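Local atomic coordinates of immunoreactive 84kD antigen PG93 (Porphyromonas gingivalis, PDB entry 5M11), a protein that serves as an essential surface component of the type-IX secretion system, through which this oral bacterium probably exports and processes its secreted proteins. Residues 528-542 with 546-558. Residues are numbered along the deposited sequence; the frame is centred on the assembly and turned at random.
Sequences IGHKTIYAMAVDHNG and MGSDIGIFGVYNA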
# COMPACT_ATOMS: atom_id res chain seq x y z
N ILE A 528 -12.56 -3.54 30.82
CA ILE A 528 -12.19 -4.37 29.65
C ILE A 528 -10.65 -4.48 29.62
O ILE A 528 -10.10 -5.59 29.53
CB ILE A 528 -12.80 -3.84 28.32
CG1 ILE A 528 -14.35 -3.92 28.33
CG2 ILE A 528 -12.22 -4.57 27.10
CD1 ILE A 528 -15.01 -5.36 28.50
N GLY A 529 -9.98 -3.33 29.78
CA GLY A 529 -8.52 -3.26 29.83
C GLY A 529 -7.89 -2.54 28.66
O GLY A 529 -6.66 -2.50 28.57
N HIS A 530 -8.74 -1.99 27.76
CA HIS A 530 -8.32 -1.25 26.57
C HIS A 530 -7.59 0.04 26.96
O HIS A 530 -7.99 0.72 27.91
CB HIS A 530 -9.51 -0.94 25.66
CG HIS A 530 -10.55 -0.04 26.25
ND1 HIS A 530 -10.37 1.34 26.30
CD2 HIS A 530 -11.79 -0.33 26.72
CE1 HIS A 530 -11.48 1.82 26.84
NE2 HIS A 530 -12.36 0.86 27.11
N LYS A 531 -6.51 0.33 26.23
CA LYS A 531 -5.69 1.52 26.44
C LYS A 531 -6.17 2.61 25.47
O LYS A 531 -6.44 3.73 25.90
CB LYS A 531 -4.20 1.19 26.30
CG LYS A 531 -3.67 0.24 27.40
CD LYS A 531 -2.18 -0.10 27.25
CE LYS A 531 -1.24 0.77 28.07
NZ LYS A 531 0.19 0.43 27.83
N THR A 532 -6.35 2.26 24.18
CA THR A 532 -6.85 3.18 23.16
C THR A 532 -7.88 2.46 22.30
O THR A 532 -7.72 1.28 22.04
CB THR A 532 -5.69 3.75 22.30
OG1 THR A 532 -4.68 4.28 23.15
CG2 THR A 532 -6.17 4.85 21.33
N ILE A 533 -8.94 3.20 21.86
CA ILE A 533 -10.00 2.75 20.94
C ILE A 533 -9.67 3.32 19.57
O ILE A 533 -9.60 4.54 19.42
CB ILE A 533 -11.42 3.18 21.41
CG1 ILE A 533 -11.72 2.73 22.86
CG2 ILE A 533 -12.50 2.72 20.42
CD1 ILE A 533 -11.74 1.22 23.10
N TYR A 534 -9.41 2.45 18.59
CA TYR A 534 -8.98 2.91 17.26
C TYR A 534 -10.09 2.90 16.24
O TYR A 534 -10.09 3.75 15.35
CB TYR A 534 -7.81 2.07 16.73
CG TYR A 534 -6.60 2.01 17.64
CD1 TYR A 534 -5.81 3.14 17.85
CD2 TYR A 534 -6.22 0.82 18.24
CE1 TYR A 534 -4.68 3.09 18.67
CE2 TYR A 534 -5.10 0.76 19.07
CZ TYR A 534 -4.33 1.90 19.29
OH TYR A 534 -3.24 1.85 20.11
N ALA A 535 -11.02 1.94 16.36
CA ALA A 535 -12.12 1.76 15.42
C ALA A 535 -13.44 1.57 16.12
O ALA A 535 -13.46 1.05 17.23
CB ALA A 535 -11.83 0.56 14.54
N MET A 536 -14.56 1.96 15.45
CA MET A 536 -15.97 1.85 15.89
C MET A 536 -16.90 1.59 14.71
O MET A 536 -16.73 2.23 13.67
CB MET A 536 -16.43 3.14 16.56
CG MET A 536 -15.83 3.36 17.88
SD MET A 536 -16.33 4.98 18.46
CE MET A 536 -15.60 4.92 19.94
N ALA A 537 -17.90 0.69 14.86
CA ALA A 537 -18.84 0.37 13.79
C ALA A 537 -20.18 -0.02 14.33
O ALA A 537 -20.24 -0.82 15.26
CB ALA A 537 -18.30 -0.78 12.95
N VAL A 538 -21.27 0.49 13.73
CA VAL A 538 -22.61 0.10 14.18
C VAL A 538 -23.13 -1.06 13.28
O VAL A 538 -23.16 -0.95 12.04
CB VAL A 538 -23.62 1.29 14.34
CG1 VAL A 538 -24.24 1.74 13.02
CG2 VAL A 538 -24.70 0.96 15.37
N ASP A 539 -23.47 -2.18 13.89
CA ASP A 539 -23.96 -3.28 13.09
C ASP A 539 -25.48 -3.16 12.93
O ASP A 539 -26.06 -2.15 13.35
CB ASP A 539 -23.51 -4.63 13.67
CG ASP A 539 -24.25 -5.18 14.87
OD1 ASP A 539 -25.17 -4.50 15.37
OD2 ASP A 539 -23.90 -6.30 15.31
N HIS A 540 -26.14 -4.16 12.31
CA HIS A 540 -27.59 -4.12 12.09
C HIS A 540 -28.38 -4.36 13.39
O HIS A 540 -29.54 -3.96 13.46
CB HIS A 540 -28.01 -5.14 11.03
CG HIS A 540 -27.30 -5.01 9.73
ND1 HIS A 540 -27.10 -6.10 8.90
CD2 HIS A 540 -26.76 -3.92 9.14
CE1 HIS A 540 -26.46 -5.64 7.84
NE2 HIS A 540 -26.22 -4.33 7.94
N ASN A 541 -27.76 -5.00 14.42
CA ASN A 541 -28.37 -5.31 15.72
C ASN A 541 -28.24 -4.13 16.73
O ASN A 541 -28.34 -4.34 17.96
CB ASN A 541 -27.74 -6.59 16.32
CG ASN A 541 -28.00 -7.86 15.55
OD1 ASN A 541 -29.06 -8.05 14.93
ND2 ASN A 541 -27.04 -8.78 15.61
N GLY A 542 -28.04 -2.92 16.21
CA GLY A 542 -27.87 -1.70 16.98
C GLY A 542 -26.72 -1.72 17.97
O GLY A 542 -26.77 -1.02 19.00
N MET A 546 -16.34 -2.03 18.76
CA MET A 546 -15.14 -1.21 18.75
C MET A 546 -13.89 -2.06 18.88
O MET A 546 -13.91 -3.12 19.51
CB MET A 546 -15.15 -0.07 19.79
CG MET A 546 -15.62 -0.45 21.13
SD MET A 546 -16.25 1.06 21.89
CE MET A 546 -17.96 0.78 21.73
N GLY A 547 -12.85 -1.60 18.20
CA GLY A 547 -11.55 -2.23 18.15
C GLY A 547 -10.57 -1.40 18.93
O GLY A 547 -10.66 -0.17 18.95
N SER A 548 -9.63 -2.07 19.59
CA SER A 548 -8.63 -1.45 20.43
C SER A 548 -7.25 -2.11 20.27
O SER A 548 -7.04 -2.92 19.36
CB SER A 548 -9.09 -1.54 21.89
OG SER A 548 -8.96 -2.85 22.42
N ASP A 549 -6.33 -1.77 21.17
CA ASP A 549 -4.99 -2.34 21.24
C ASP A 549 -5.03 -3.79 21.79
O ASP A 549 -4.09 -4.55 21.56
CB ASP A 549 -4.12 -1.45 22.16
CG ASP A 549 -4.63 -1.38 23.59
OD1 ASP A 549 -5.74 -0.82 23.80
OD2 ASP A 549 -3.94 -1.92 24.49
N ILE A 550 -6.11 -4.16 22.53
CA ILE A 550 -6.26 -5.48 23.14
C ILE A 550 -7.34 -6.35 22.43
O ILE A 550 -7.74 -7.39 22.95
CB ILE A 550 -6.54 -5.37 24.67
CG1 ILE A 550 -7.92 -4.73 24.97
CG2 ILE A 550 -5.41 -4.64 25.40
CD1 ILE A 550 -8.55 -5.16 26.28
N GLY A 551 -7.78 -5.92 21.24
CA GLY A 551 -8.76 -6.66 20.46
C GLY A 551 -10.07 -5.95 20.18
O GLY A 551 -10.16 -4.72 20.24
N ILE A 552 -11.11 -6.74 19.88
CA ILE A 552 -12.43 -6.22 19.54
C ILE A 552 -13.46 -6.55 20.66
O ILE A 552 -13.26 -7.51 21.40
CB ILE A 552 -12.84 -6.79 18.14
CG1 ILE A 552 -13.88 -5.88 17.45
CG2 ILE A 552 -13.28 -8.28 18.19
CD1 ILE A 552 -14.15 -6.20 15.97
N PHE A 553 -14.52 -5.72 20.78
CA PHE A 553 -15.63 -5.85 21.76
C PHE A 553 -16.80 -4.93 21.40
O PHE A 553 -16.59 -3.80 20.93
CB PHE A 553 -15.18 -5.58 23.22
CG PHE A 553 -14.36 -4.33 23.45
CD1 PHE A 553 -14.98 -3.13 23.77
CD2 PHE A 553 -12.97 -4.36 23.37
CE1 PHE A 553 -14.22 -1.98 23.99
CE2 PHE A 553 -12.22 -3.21 23.57
CZ PHE A 553 -12.84 -2.03 23.89
N GLY A 554 -18.02 -5.42 21.61
CA GLY A 554 -19.23 -4.69 21.26
C GLY A 554 -20.23 -4.39 22.37
O GLY A 554 -20.49 -5.22 23.25
N VAL A 555 -20.82 -3.18 22.29
CA VAL A 555 -21.86 -2.71 23.20
C VAL A 555 -23.20 -2.97 22.53
O VAL A 555 -23.46 -2.44 21.45
CB VAL A 555 -21.68 -1.21 23.60
CG1 VAL A 555 -22.73 -0.78 24.63
CG2 VAL A 555 -20.28 -0.94 24.13
N TYR A 556 -24.05 -3.81 23.15
CA TYR A 556 -25.38 -4.09 22.61
C TYR A 556 -26.32 -2.89 22.94
O TYR A 556 -26.02 -2.10 23.85
CB TYR A 556 -25.88 -5.44 23.15
CG TYR A 556 -25.30 -6.62 22.40
CD1 TYR A 556 -26.11 -7.48 21.67
CD2 TYR A 556 -23.92 -6.84 22.37
CE1 TYR A 556 -25.57 -8.56 20.96
CE2 TYR A 556 -23.37 -7.90 21.65
CZ TYR A 556 -24.20 -8.75 20.94
OH TYR A 556 -23.65 -9.79 20.22
N ASN A 557 -27.41 -2.72 22.15
CA ASN A 557 -28.42 -1.64 22.28
C ASN A 557 -27.70 -0.31 22.61
O ASN A 557 -27.87 0.26 23.71
CB ASN A 557 -29.51 -2.01 23.33
CG ASN A 557 -30.47 -0.88 23.68
OD1 ASN A 557 -30.84 -0.04 22.84
ND2 ASN A 557 -30.82 -0.78 24.96
N ALA A 558 -26.85 0.13 21.67
CA ALA A 558 -26.01 1.33 21.79
C ALA A 558 -26.84 2.63 21.89
O ALA A 558 -26.40 3.57 22.55
CB ALA A 558 -25.05 1.40 20.62
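Tyr534 and Ala535 both face the single residue Gly547, a classic beta bulge in the first hairpin of a propeller-blade-like antiparallel sheet. Strand 533-538 forms one edge of this sheet, and strands 544-548 and 551-555 follow it in sequence order, the up-and-down meander of a beta-propeller. At the bulge Gly547 O takes a good bond from Tyr534 N (2.9 Å) and a weak one from Ala535 N, while Gly547 N returns a bond to Ala535 O from above the carbonyl plane. On either side of the bulge, Ile533 pairs with Ser548 and Met536 with Met546. Ala535 packs against Ile593 of strand 589-595, in the next four-stranded sheet, and its side chain lies about 7 Å from a bound zinc ion.

The case illustrates how a carboxylate can stand in for strand pairing where a strand gives way to a loop. OD1 of Asp549 accepts both Lys531 N (2.8 Å, on its syn side) and Thr532 N (3.2 Å, from above the carboxylate plane), so two successive amides converge on one oxygen. The Tyr534 ring lies across this acid, their planes almost perpendicular, with CE2 3.9 Å from Asp549 CB.

In the loop that leads into strand 533-538, Ile528 and His530 reach Phe553 of strand 551-555. Ile528 CG2, anti to its own amide nitrogen (the CG1 torsion being -64°), drops onto one face of the Phe553 ring in a CH-pi contact, 4.0 Å from the centroid. The His530 ring is nearly parallel to that of Phe553 but slid well aside. At the far end, Ala558 N bonds Gly542 O at 2.9 Å, nearly in line with the carbonyl.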